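Local atomic coordinates of putative MAR1 (Leishmania donovani, PDB entry 1X9G), a protein that is of unknown function but belongs to the isochorismatase superfamily and has been put forward as a possible ribonuclease. Residues Leu24-Gln29 with Phe93-Pro98; His86-Thr91 with Pro98-Leu103. One frame throughout, in Å; residues are numbered along the deposited sequence.

Contacts 1 and 2 both involve the connection between strands 86-90 and 109-115: loop 93-98 in the first, helix 98-102 in the second. Contact 1 sets the loop 93-98 against strand 21-26, and contact 2 packs helix 98-102 back on strand 86-90. They share Pro98, their centres lie about 8 Å apart, and their segments alternate along the chain. A salt bridge joins them directly, Asp27 OD1 to Lys90 NZ at 3.0 Å, and apolar packing adds to it, with Val97 CG1 3.9 Å from Lys90 CB. In isochorismatase-like hydrolases an aspartate and a lysine stand near a cysteine; Asp27 and Lys90, with Cys120 touching Asp27, are consistent with that site.

Contact 1: residues Leu24-Gln29 with Phe93-Pro98; sequences LCVDLQ and FSCVVP
A beta-alpha-beta crossover over the parallel sheet begins here: after strand 86-90 the chain turns across strand 21-26, and Cys95 settles on Leu24 and Val26. The nearest backbone approach, 7.4 Å between Val26 CA and Cys95 CA, is too wide for main-chain pairing, and no hydrogen bond crosses the interface. What meets is apolar: the Cys95 side chain against Leu24 and Val26. Cys95 SG lies over the branch point of Val26, 3.5 Å from its CB and leaning to the CG2 methyl (3.7 Å) rather than to CG1. The thiol reaches this place because SG is turned beside its own backbone N and opposite the carbonyl carbon (chi1 -67°). Leu24, one step of the strand's two-residue repeat earlier, meets the root of the same side chain, CD2 to Cys95 CB at 4.1 Å. Cys95 accounts for half of the 143 Å² buried in total.

In the isochorismatase fold this is the interior of a layered sheet-and-helix domain: Val26 also rests on Ile121 of helix 117-130, and Cys95 N is hydrogen-bonded to Thr124 OG1 of that helix. The loop is shaped locally by an ST turn, Val96 N giving a nearly straight bond (162°) to Ser94 OG at 3.0 Å, while Ser94 OG also pairs with Asp127 OD1. Phe93, at the start of the segment, packs on Leu174 of a neighbouring subunit.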
loop_
_atom_site.group_PDB
_atom_site.type_symbol
_atom_site.label_atom_id
_atom_site.label_comp_id
_atom_site.label_asym_id
_atom_site.label_seq_id
_atom_site.Cartn_x
_atom_site.Cartn_y
_atom_site.Cartn_z
ATOM N N LEU A 24 23.207 0.461 11.467
ATOM C CA LEU A 24 22.781 -0.232 12.667
ATOM C C LEU A 24 22.501 -1.669 12.324
ATOM O O LEU A 24 21.536 -1.955 11.611
ATOM C CB LEU A 24 21.547 0.447 13.222
ATOM C CG LEU A 24 21.039 0.007 14.567
ATOM C CD1 LEU A 24 22.226 -0.344 15.487
ATOM C CD2 LEU A 24 20.092 1.100 15.168
ATOM N N CYS A 25 23.348 -2.565 12.830
ATOM C CA CYS A 25 23.309 -3.960 12.449
ATOM C C CYS A 25 22.624 -4.755 13.553
ATOM O O CYS A 25 23.213 -5.007 14.622
ATOM C CB CYS A 25 24.716 -4.476 12.182
ATOM S SG CYS A 25 24.743 -6.259 11.884
ATOM N N VAL A 26 21.365 -5.134 13.314
ATOM C CA VAL A 26 20.543 -5.548 14.451
ATOM C C VAL A 26 20.330 -7.054 14.641
ATOM O O VAL A 26 19.769 -7.692 13.787
ATOM C CB VAL A 26 19.284 -4.619 14.737
ATOM C CG1 VAL A 26 18.961 -3.726 13.612
ATOM C CG2 VAL A 26 18.073 -5.384 15.275
ATOM N N ASP A 27 20.869 -7.583 15.755
ATOM C CA ASP A 27 20.641 -8.968 16.242
ATOM C C ASP A 27 20.933 -10.153 15.293
ATOM O O ASP A 27 20.338 -11.222 15.406
ATOM C CB ASP A 27 19.253 -9.094 16.872
ATOM C CG ASP A 27 19.016 -8.082 17.982
ATOM O OD1 ASP A 27 17.847 -8.024 18.465
ATOM O OD2 ASP A 27 19.969 -7.362 18.391
ATOM N N LEU A 28 21.893 -9.992 14.393
ATOM C CA LEU A 28 22.276 -11.093 13.510
ATOM C C LEU A 28 23.122 -12.204 14.230
ATOM O O LEU A 28 24.322 -12.374 14.017
ATOM C CB LEU A 28 22.930 -10.522 12.238
ATOM C CG LEU A 28 22.006 -9.714 11.301
ATOM C CD1 LEU A 28 22.771 -9.026 10.182
ATOM C CD2 LEU A 28 20.808 -10.530 10.721
ATOM N N GLN A 29 22.466 -12.984 15.078
ATOM C CA GLN A 29 23.150 -13.905 15.990
ATOM C C GLN A 29 22.851 -15.372 15.664
ATOM O O GLN A 29 21.989 -15.680 14.823
ATOM C CB GLN A 29 22.760 -13.575 17.438
ATOM C CG GLN A 29 22.538 -12.093 17.613
ATOM C CD GLN A 29 22.067 -11.697 18.963
ATOM O OE1 GLN A 29 21.492 -10.621 19.131
ATOM N NE2 GLN A 29 22.324 -12.542 19.962
ATOM N N PHE A 93 13.933 -4.984 23.482
ATOM C CA PHE A 93 13.659 -5.485 22.115
ATOM C C PHE A 93 14.139 -4.459 21.104
ATOM O O PHE A 93 14.806 -4.805 20.130
ATOM C CB PHE A 93 12.207 -5.910 21.885
ATOM C CG PHE A 93 11.774 -7.043 22.747
ATOM C CD1 PHE A 93 10.561 -6.992 23.436
ATOM C CD2 PHE A 93 12.607 -8.162 22.919
ATOM C CE1 PHE A 93 10.162 -8.064 24.274
ATOM C CE2 PHE A 93 12.234 -9.232 23.770
ATOM C CZ PHE A 93 10.989 -9.178 24.441
ATOM N N SER A 94 13.861 -3.194 21.383
ATOM C CA SER A 94 14.454 -2.104 20.634
ATOM C C SER A 94 15.927 -1.820 20.913
ATOM O O SER A 94 16.337 -1.741 22.086
ATOM C CB SER A 94 13.723 -0.836 20.959
ATOM O OG SER A 94 14.436 0.215 20.375
ATOM N N CYS A 95 16.690 -1.620 19.831
ATOM C CA CYS A 95 18.061 -1.104 19.836
ATOM C C CYS A 95 18.288 0.223 20.536
ATOM O O CYS A 95 19.413 0.511 20.922
ATOM C CB CYS A 95 18.605 -0.946 18.419
ATOM S SG CYS A 95 18.856 -2.497 17.536
ATOM N N VAL A 96 17.260 1.035 20.730
ATOM C CA VAL A 96 17.468 2.313 21.423
ATOM C C VAL A 96 17.626 2.113 22.944
ATOM O O VAL A 96 16.667 2.200 23.727
ATOM C CB VAL A 96 16.401 3.364 21.048
ATOM C CG1 VAL A 96 16.774 4.740 21.598
ATOM C CG2 VAL A 96 16.229 3.412 19.503
ATOM N N VAL A 97 18.864 1.786 23.331
ATOM C CA VAL A 97 19.292 1.698 24.738
ATOM C C VAL A 97 20.254 2.850 24.993
ATOM O O VAL A 97 20.761 3.440 24.017
ATOM C CB VAL A 97 19.944 0.334 25.069
ATOM C CG1 VAL A 97 18.878 -0.774 25.078
ATOM C CG2 VAL A 97 21.100 0.005 24.129
ATOM N N PRO A 98 20.461 3.224 26.287
ATOM C CA PRO A 98 21.349 4.317 26.717
ATOM C C PRO A 98 22.628 4.441 25.914
ATOM O O PRO A 98 22.957 5.549 25.465
ATOM C CB PRO A 98 21.657 3.951 28.149
ATOM C CG PRO A 98 20.356 3.353 28.625
ATOM C CD PRO A 98 19.766 2.629 27.449
#

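Contact 2: residues His86-Thr91 with Pro98-Leu103; sequences HLIEKT and PQVEEL
Strand 86-90, the outermost of the parallel sheet within this chain, is covered on one face by the short helix 98-102, with His86 meeting Leu103 and Ile88 meeting Gln99 and Val100. The two elements are close in sequence, and their CA atoms come nearest at 7.5 Å for Ile88 and Gln99. At one end, Leu103 lies over a face of the His86 imidazole in a CH-pi contact: its CD1 sits 3.6 Å from the ring centroid, 20° off the ring normal. The methyl is shifted toward the rim, and ND1 is its closest ring atom at 3.4 Å. The other branch bears on the root of the ring, Leu103 CD2 standing 3.5 Å from His86 CB, which makes the leucine fork grip both ring and stem. With Leu103 CG opposite its backbone N (chi1 -156°), the fork is carried off the end of the helix toward the strand.

The helix is part of the crossover that leads from strand 86-90 to strand 109-115, and Val100, its middle residue, touches two strands. Ile88 CD1 meets Val100 CG1 at 3.7 Å, the two side chains crossing at about a right angle, and Val100 continues onto Ile63 of strand 60-67. Gln99 runs past Ile88 in the opposite direction; its OE1 is 4.1 Å from Ile88 CB, a loose van der Waals contact; no hydrogen bond spans the two segments. Along one edge the strand is bonded through its backbone to strand 60-67, His86 pairing with Tyr62 and Ile88 with both Val64 and Glu66, while Leu103 O accepts a bond from Lys61 NZ. The helical turn closes weakly, Leu103 N lying 3.4 Å from Gln99 O.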
loop_
_atom_site.group_PDB
_atom_site.type_symbol
_atom_site.label_atom_id
_atom_site.label_comp_id
_atom_site.label_asym_id
_atom_site.label_seq_id
_atom_site.Cartn_x
_atom_site.Cartn_y
_atom_site.Cartn_z
ATOM N N HIS A 86 30.791 -0.121 16.966
ATOM C CA HIS A 86 30.386 0.020 18.367
ATOM C C HIS A 86 29.469 -1.097 18.732
ATOM O O HIS A 86 28.240 -1.026 18.564
ATOM C CB HIS A 86 29.744 1.353 18.660
ATOM C CG HIS A 86 30.556 2.506 18.187
ATOM N ND1 HIS A 86 31.337 3.259 19.033
ATOM C CD2 HIS A 86 30.736 3.018 16.944
ATOM C CE1 HIS A 86 31.965 4.188 18.330
ATOM N NE2 HIS A 86 31.614 4.067 17.061
ATOM N N LEU A 87 30.078 -2.152 19.231
ATOM C CA LEU A 87 29.361 -3.353 19.517
ATOM C C LEU A 87 28.740 -3.293 20.915
ATOM O O LEU A 87 29.412 -2.975 21.868
ATOM C CB LEU A 87 30.294 -4.520 19.256
ATOM C CG LEU A 87 30.225 -5.892 19.868
ATOM C CD1 LEU A 87 28.810 -6.350 20.189
ATOM C CD2 LEU A 87 30.820 -6.701 18.743
ATOM N N ILE A 88 27.423 -3.527 20.998
ATOM C CA ILE A 88 26.681 -3.354 22.247
ATOM C C ILE A 88 25.658 -4.486 22.448
ATOM O O ILE A 88 25.328 -5.210 21.518
ATOM C CB ILE A 88 26.109 -1.850 22.477
ATOM C CG1 ILE A 88 24.601 -1.798 22.634
ATOM C CG2 ILE A 88 26.609 -0.813 21.454
ATOM C CD1 ILE A 88 23.906 -1.591 21.341
ATOM N N GLU A 89 25.198 -4.656 23.680
ATOM C CA GLU A 89 24.422 -5.844 24.081
ATOM C C GLU A 89 23.204 -5.385 24.859
ATOM O O GLU A 89 23.249 -4.378 25.571
ATOM C CB GLU A 89 25.272 -6.790 24.960
ATOM C CG GLU A 89 26.486 -7.467 24.251
ATOM C CD GLU A 89 27.422 -8.275 25.226
ATOM O OE1 GLU A 89 26.913 -9.025 26.096
ATOM O OE2 GLU A 89 28.675 -8.152 25.117
ATOM N N LYS A 90 22.106 -6.113 24.756
ATOM C CA LYS A 90 20.928 -5.689 25.503
ATOM C C LYS A 90 19.870 -6.732 25.658
ATOM O O LYS A 90 19.968 -7.835 25.124
ATOM C CB LYS A 90 20.295 -4.454 24.867
ATOM C CG LYS A 90 20.346 -4.410 23.332
ATOM C CD LYS A 90 19.456 -5.417 22.634
ATOM C CE LYS A 90 19.017 -4.820 21.263
ATOM N NZ LYS A 90 18.167 -5.766 20.474
ATOM N N THR A 91 18.841 -6.365 26.401
ATOM C CA THR A 91 17.673 -7.222 26.536
ATOM C C THR A 91 16.385 -6.492 26.023
ATOM O O THR A 91 15.409 -7.129 25.615
ATOM C CB THR A 91 17.576 -7.729 27.977
ATOM O OG1 THR A 91 17.615 -6.606 28.876
ATOM C CG2 THR A 91 18.795 -8.640 28.294
ATOM N N PRO A 98 20.461 3.224 26.287
ATOM C CA PRO A 98 21.349 4.317 26.717
ATOM C C PRO A 98 22.628 4.441 25.914
ATOM O O PRO A 98 22.957 5.549 25.465
ATOM C CB PRO A 98 21.657 3.951 28.149
ATOM C CG PRO A 98 20.356 3.353 28.625
ATOM C CD PRO A 98 19.766 2.629 27.449
ATOM N N GLN A 99 23.338 3.329 25.713
ATOM C CA GLN A 99 24.590 3.372 24.936
ATOM C C GLN A 99 24.411 3.940 23.533
ATOM O O GLN A 99 25.148 4.831 23.125
ATOM C CB GLN A 99 25.289 2.015 24.885
ATOM C CG GLN A 99 26.368 1.875 25.941
ATOM C CD GLN A 99 26.804 0.438 26.176
ATOM O OE1 GLN A 99 25.973 -0.476 26.304
ATOM N NE2 GLN A 99 28.124 0.228 26.263
ATOM N N VAL A 100 23.409 3.450 22.808
ATOM C CA VAL A 100 23.216 3.851 21.409
ATOM C C VAL A 100 22.652 5.263 21.290
ATOM O O VAL A 100 22.939 5.954 20.331
ATOM C CB VAL A 100 22.332 2.838 20.632
ATOM C CG1 VAL A 100 23.184 1.745 20.002
ATOM C CG2 VAL A 100 21.355 2.230 21.548
ATOM N N GLU A 101 21.861 5.688 22.269
ATOM C CA GLU A 101 21.307 7.033 22.269
ATOM C C GLU A 101 22.385 8.121 22.170
ATOM O O GLU A 101 22.327 8.984 21.296
ATOM C CB GLU A 101 20.452 7.259 23.510
ATOM C CG GLU A 101 19.484 6.148 23.825
ATOM C CD GLU A 101 18.388 6.602 24.776
ATOM O OE1 GLU A 101 17.876 7.732 24.567
ATOM O OE2 GLU A 101 18.036 5.841 25.721
ATOM N N GLU A 102 23.360 8.081 23.071
ATOM C CA GLU A 102 24.434 9.064 23.059
ATOM C C GLU A 102 25.291 8.924 21.790
ATOM O O GLU A 102 25.818 9.910 21.255
ATOM C CB GLU A 102 25.282 9.005 24.349
ATOM C CG GLU A 102 25.592 7.601 24.930
ATOM C CD GLU A 102 26.395 7.653 26.268
ATOM O OE1 GLU A 102 26.864 8.770 26.653
ATOM O OE2 GLU A 102 26.560 6.575 26.925
ATOM N N LEU A 103 25.386 7.690 21.300
ATOM C CA LEU A 103 26.122 7.383 20.078
ATOM C C LEU A 103 25.361 7.857 18.816
ATOM O O LEU A 103 25.840 7.699 17.686
ATOM C CB LEU A 103 26.411 5.884 20.066
ATOM C CG LEU A 103 27.528 5.151 19.324
ATOM C CD1 LEU A 103 28.968 5.672 19.632
ATOM C CD2 LEU A 103 27.397 3.699 19.691
#